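Local atomic coordinates of CBS domain-containing protein CBSX1, chloroplastic (Arabidopsis thaliana, PDB entry 4GQV), a protein that carries a pair of CBS domains and probably regulates chloroplast thioredoxins, possibly in response to adenosine-containing ligands. Residues 18-23 against 39-44; 109-114 against 132-137. All coordinates share one frame; numbering follows the deposited sequence.

In the fold
Contacts 1 and 2 are equivalent pieces of the two CBS domains, following one another along the chain with centres about 14 Å apart. In each, an extended segment meets a strand beyond the intervening helix through a single parallel bridge, the two running nearly 60° apart, so Val-20 and Val-43 correspond to Val-112 and Val-135. Proline marks the same place in both strands, and each packs against a strand of the other domain: Pro-42 touches Leu-142, Pro-134 touches Leu-50. A probable hydrogen bond from Arg-132 NH2 to Thr-39 O, 3.2 Å long, joins the contacts directly. Related CBS pairs bind adenosine-containing ligands in clefts between their two domains, and this side-by-side arrangement is consistent with such a module.

Contact 1: 18-23 against 39-44; sequences HVVKPT and TGFPVI
A single parallel bridge, Val-20 with Val-43, joins the extended residues 18-23, leading into helix 26-36, to strand 40-44, which follows that helix in the first CBS domain. Val-20 N donates to Pro-42 O (3.0 Å), approaching in the plane of that carbonyl, and Val-20 O receives Ile-44 N at 2.9 Å, so one residue uses both its backbone polar atoms on the strand.

On the side toward the helix, Val-20 CG1 sits squarely over one face of the Phe-41 ring, 3.9 Å from its centroid, in a CH-pi contact. Leu-32 of helix 26-36 touches both residues; an alanine in place of Phe-41 would probably leave Val-20 CG1 without the ring face it packs on and open a gap against helix 26-36. The other branch of Val-20, CG2, meets Val-43 CG2. On the side toward strand 142-145, Ile-44 turns CG1 between its backbone N and carbonyl carbon (chi1 56°), which brings CD1 to 3.6 Å from Val-19 CG2. Val-19 CG1 meets Pro-42 CG (3.8 Å), the side chains crossing at about a right angle, and Leu-142 touches all three. Two parallel-bridged segments joined through a helix are consistent with the beta-alpha-beta part of the beta-alpha-beta-beta-alpha CBS fold.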
# COMPACT_ATOMS: atom_id res chain seq x y z
N HIS A 18 1.61 -2.84 13.22
CA HIS A 18 0.68 -3.97 13.13
C HIS A 18 1.48 -5.22 12.78
O HIS A 18 2.13 -5.28 11.75
CB HIS A 18 -0.46 -3.72 12.12
CG HIS A 18 -1.28 -2.51 12.44
ND1 HIS A 18 -1.40 -1.44 11.58
CD2 HIS A 18 -1.98 -2.17 13.55
CE1 HIS A 18 -2.15 -0.51 12.14
NE2 HIS A 18 -2.52 -0.93 13.33
N VAL A 19 1.42 -6.21 13.67
CA VAL A 19 2.19 -7.43 13.56
C VAL A 19 1.25 -8.62 13.56
O VAL A 19 0.08 -8.49 13.87
CB VAL A 19 3.15 -7.57 14.76
CG1 VAL A 19 4.22 -6.51 14.71
CG2 VAL A 19 2.38 -7.49 16.06
N VAL A 20 1.77 -9.78 13.20
CA VAL A 20 1.01 -11.01 13.39
C VAL A 20 1.98 -12.04 13.89
O VAL A 20 3.17 -11.81 13.89
CB VAL A 20 0.30 -11.54 12.09
CG1 VAL A 20 -0.86 -10.64 11.66
CG2 VAL A 20 1.27 -11.77 10.94
N LYS A 21 1.48 -13.20 14.29
CA LYS A 21 2.38 -14.28 14.69
C LYS A 21 2.20 -15.38 13.69
O LYS A 21 1.23 -15.34 12.93
CB LYS A 21 2.05 -14.76 16.10
CG LYS A 21 2.16 -13.67 17.14
CD LYS A 21 3.09 -14.06 18.26
CE LYS A 21 3.00 -13.03 19.37
NZ LYS A 21 1.58 -12.79 19.77
N PRO A 22 3.10 -16.37 13.68
CA PRO A 22 2.83 -17.52 12.80
C PRO A 22 1.56 -18.30 13.21
O PRO A 22 1.05 -19.09 12.41
CB PRO A 22 4.07 -18.41 12.99
CG PRO A 22 5.09 -17.56 13.66
CD PRO A 22 4.35 -16.53 14.44
N THR A 23 1.07 -18.09 14.44
CA THR A 23 -0.14 -18.74 14.96
C THR A 23 -1.38 -18.01 14.49
O THR A 23 -2.49 -18.50 14.66
CB THR A 23 -0.21 -18.77 16.52
OG1 THR A 23 -0.12 -17.43 17.03
CG2 THR A 23 0.88 -19.61 17.08
N THR A 39 -1.10 -3.84 3.42
CA THR A 39 -1.00 -4.93 2.44
C THR A 39 -0.03 -6.00 2.92
O THR A 39 0.47 -6.80 2.13
CB THR A 39 -0.58 -4.43 1.05
OG1 THR A 39 0.72 -3.84 1.14
CG2 THR A 39 -1.57 -3.39 0.54
N GLY A 40 0.22 -6.01 4.22
CA GLY A 40 1.14 -6.97 4.79
C GLY A 40 1.53 -6.61 6.21
O GLY A 40 1.20 -5.52 6.68
N PHE A 41 2.21 -7.52 6.89
CA PHE A 41 2.70 -7.25 8.23
C PHE A 41 4.03 -7.97 8.37
O PHE A 41 4.28 -8.95 7.66
CB PHE A 41 1.81 -7.86 9.34
CG PHE A 41 0.36 -8.04 8.97
CD1 PHE A 41 -0.61 -7.26 9.57
CD2 PHE A 41 -0.04 -9.02 8.08
CE1 PHE A 41 -1.95 -7.42 9.26
CE2 PHE A 41 -1.38 -9.18 7.76
CZ PHE A 41 -2.33 -8.39 8.37
N PRO A 42 4.86 -7.48 9.29
CA PRO A 42 5.88 -8.29 9.94
C PRO A 42 5.24 -9.37 10.83
O PRO A 42 4.11 -9.23 11.34
CB PRO A 42 6.65 -7.26 10.80
CG PRO A 42 5.62 -6.29 11.16
CD PRO A 42 4.72 -6.17 9.93
N VAL A 43 5.98 -10.44 10.97
CA VAL A 43 5.54 -11.65 11.65
C VAL A 43 6.55 -11.94 12.74
O VAL A 43 7.73 -12.20 12.44
CB VAL A 43 5.48 -12.87 10.71
CG1 VAL A 43 4.78 -14.06 11.42
CG2 VAL A 43 4.77 -12.53 9.39
N ILE A 44 6.09 -11.89 13.99
CA ILE A 44 6.92 -12.08 15.17
C ILE A 44 6.62 -13.38 15.91
O ILE A 44 5.50 -13.87 15.85
CB ILE A 44 6.77 -10.91 16.18
CG1 ILE A 44 5.30 -10.73 16.57
CG2 ILE A 44 7.32 -9.60 15.60
CD1 ILE A 44 5.06 -9.53 17.46

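Contact 2: 109-114 against 132-137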
# COMPACT_ATOMS: atom_id res chain seq x y z
N PRO A 109 13.61 -11.98 5.99
CA PRO A 109 13.74 -10.93 4.98
C PRO A 109 14.88 -9.95 5.26
O PRO A 109 15.45 -9.96 6.35
CB PRO A 109 12.42 -10.19 5.13
CG PRO A 109 12.12 -10.29 6.58
CD PRO A 109 12.68 -11.59 7.06
N LEU A 110 15.18 -9.11 4.28
CA LEU A 110 16.17 -8.04 4.42
C LEU A 110 15.77 -7.10 5.56
O LEU A 110 14.61 -6.69 5.69
CB LEU A 110 16.29 -7.28 3.11
CG LEU A 110 17.32 -6.18 2.92
CD1 LEU A 110 18.75 -6.70 3.08
CD2 LEU A 110 17.12 -5.59 1.53
N VAL A 111 16.75 -6.77 6.39
CA VAL A 111 16.49 -6.18 7.69
C VAL A 111 17.40 -4.97 7.91
O VAL A 111 18.56 -4.97 7.48
CB VAL A 111 16.70 -7.27 8.77
CG1 VAL A 111 17.19 -6.72 10.09
CG2 VAL A 111 15.45 -8.10 8.94
N VAL A 112 16.89 -3.92 8.56
CA VAL A 112 17.77 -2.85 9.04
C VAL A 112 17.75 -2.65 10.55
O VAL A 112 16.94 -3.27 11.28
CB VAL A 112 17.51 -1.49 8.34
CG1 VAL A 112 17.74 -1.61 6.83
CG2 VAL A 112 16.09 -1.01 8.67
N GLU A 113 18.67 -1.80 11.02
CA GLU A 113 18.76 -1.46 12.45
C GLU A 113 18.26 -0.04 12.70
O GLU A 113 17.96 0.69 11.76
CB GLU A 113 20.22 -1.57 12.92
CG GLU A 113 21.00 -2.73 12.32
CD GLU A 113 20.79 -4.02 13.08
OE1 GLU A 113 20.75 -3.97 14.32
OE2 GLU A 113 20.66 -5.08 12.43
N GLU A 114 18.18 0.36 13.96
CA GLU A 114 17.73 1.71 14.30
C GLU A 114 18.81 2.75 14.04
O GLU A 114 18.54 3.84 13.51
CB GLU A 114 17.29 1.79 15.76
CG GLU A 114 15.79 1.73 15.93
CD GLU A 114 15.37 1.80 17.37
OE1 GLU A 114 15.44 0.76 18.05
OE2 GLU A 114 14.96 2.89 17.81
N ARG A 132 8.88 -1.45 2.26
CA ARG A 132 8.97 -1.56 3.71
C ARG A 132 10.30 -2.24 4.01
O ARG A 132 10.86 -2.91 3.14
CB ARG A 132 7.78 -2.39 4.25
CG ARG A 132 6.42 -1.89 3.72
CD ARG A 132 5.22 -2.68 4.25
NE ARG A 132 4.37 -3.23 3.18
CZ ARG A 132 3.65 -4.35 3.30
NH1 ARG A 132 3.68 -5.03 4.43
NH2 ARG A 132 2.91 -4.78 2.29
N LEU A 133 10.83 -2.02 5.22
CA LEU A 133 11.95 -2.80 5.76
C LEU A 133 11.76 -2.88 7.26
O LEU A 133 11.58 -1.87 7.90
CB LEU A 133 13.31 -2.17 5.47
CG LEU A 133 13.80 -2.14 4.02
CD1 LEU A 133 15.14 -1.41 3.93
CD2 LEU A 133 13.88 -3.53 3.41
N PRO A 134 11.80 -4.09 7.81
CA PRO A 134 11.69 -4.19 9.27
C PRO A 134 12.95 -3.67 9.95
O PRO A 134 14.06 -3.83 9.44
CB PRO A 134 11.50 -5.69 9.51
CG PRO A 134 11.99 -6.37 8.27
CD PRO A 134 11.81 -5.40 7.14
N VAL A 135 12.76 -3.05 11.11
CA VAL A 135 13.84 -2.56 11.94
C VAL A 135 13.88 -3.40 13.19
O VAL A 135 12.87 -3.55 13.87
CB VAL A 135 13.63 -1.11 12.36
CG1 VAL A 135 14.94 -0.55 12.97
CG2 VAL A 135 13.14 -0.25 11.17
N VAL A 136 15.03 -3.97 13.47
CA VAL A 136 15.17 -4.82 14.65
C VAL A 136 16.39 -4.37 15.48
O VAL A 136 17.25 -3.63 15.01
CB VAL A 136 15.39 -6.27 14.25
CG1 VAL A 136 14.37 -6.73 13.22
CG2 VAL A 136 16.79 -6.46 13.73
N ASP A 137 16.46 -4.84 16.72
CA ASP A 137 17.60 -4.50 17.55
C ASP A 137 18.65 -5.59 17.65
O ASP A 137 18.57 -6.64 17.01
CB ASP A 137 17.16 -4.07 18.96
CG ASP A 137 16.34 -5.12 19.67
OD1 ASP A 137 16.61 -6.33 19.50
OD2 ASP A 137 15.42 -4.73 20.42
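Pro-109 meets the Pro-134 ring, CG to CG at 4.3 Å. At Leu-110 the main chain does the closer touching: its carbonyl O lies 3.4 Å from Pro-134 CD, while its side chain reaches Leu-133 only loosely and turns to Ile-124 of helix 118-127. Val-111 splits its methyls between two partners on the strand. CG2 meets Pro-134 CG, the side chains crossing at about a right angle, and CG1 meets Val-136 CG2 at 3.7 Å; Leu-50 of the first CBS domain touches all three residues.

Val-112 makes the parallel bridge to Val-135. Val-112 N donates to Pro-134 O (3.0 Å) in a nearly straight bond, 167° at the hydrogen, and Val-136 N donates to Val-112 O, also at 3.0 Å. With helix 118-127 between the paired segments, this corresponds to the beta-alpha-beta crossover of the second CBS domain, its first arm reduced to one bridge. Val-112 CG1 rests on Leu-133 CD1 (3.9 Å), while its other methyl, CG2, meets Val-135 CG2.

Glu-113 offers mainly backbone: Val-135 holds CG1 opposite its own N (chi1 -168°), which sets that methyl 3.4 Å from Glu-113 C. Glu-114 then brings CG to 3.8 Å from Val-135 CG1, while its backbone is hydrogen-bonded to Gly-8.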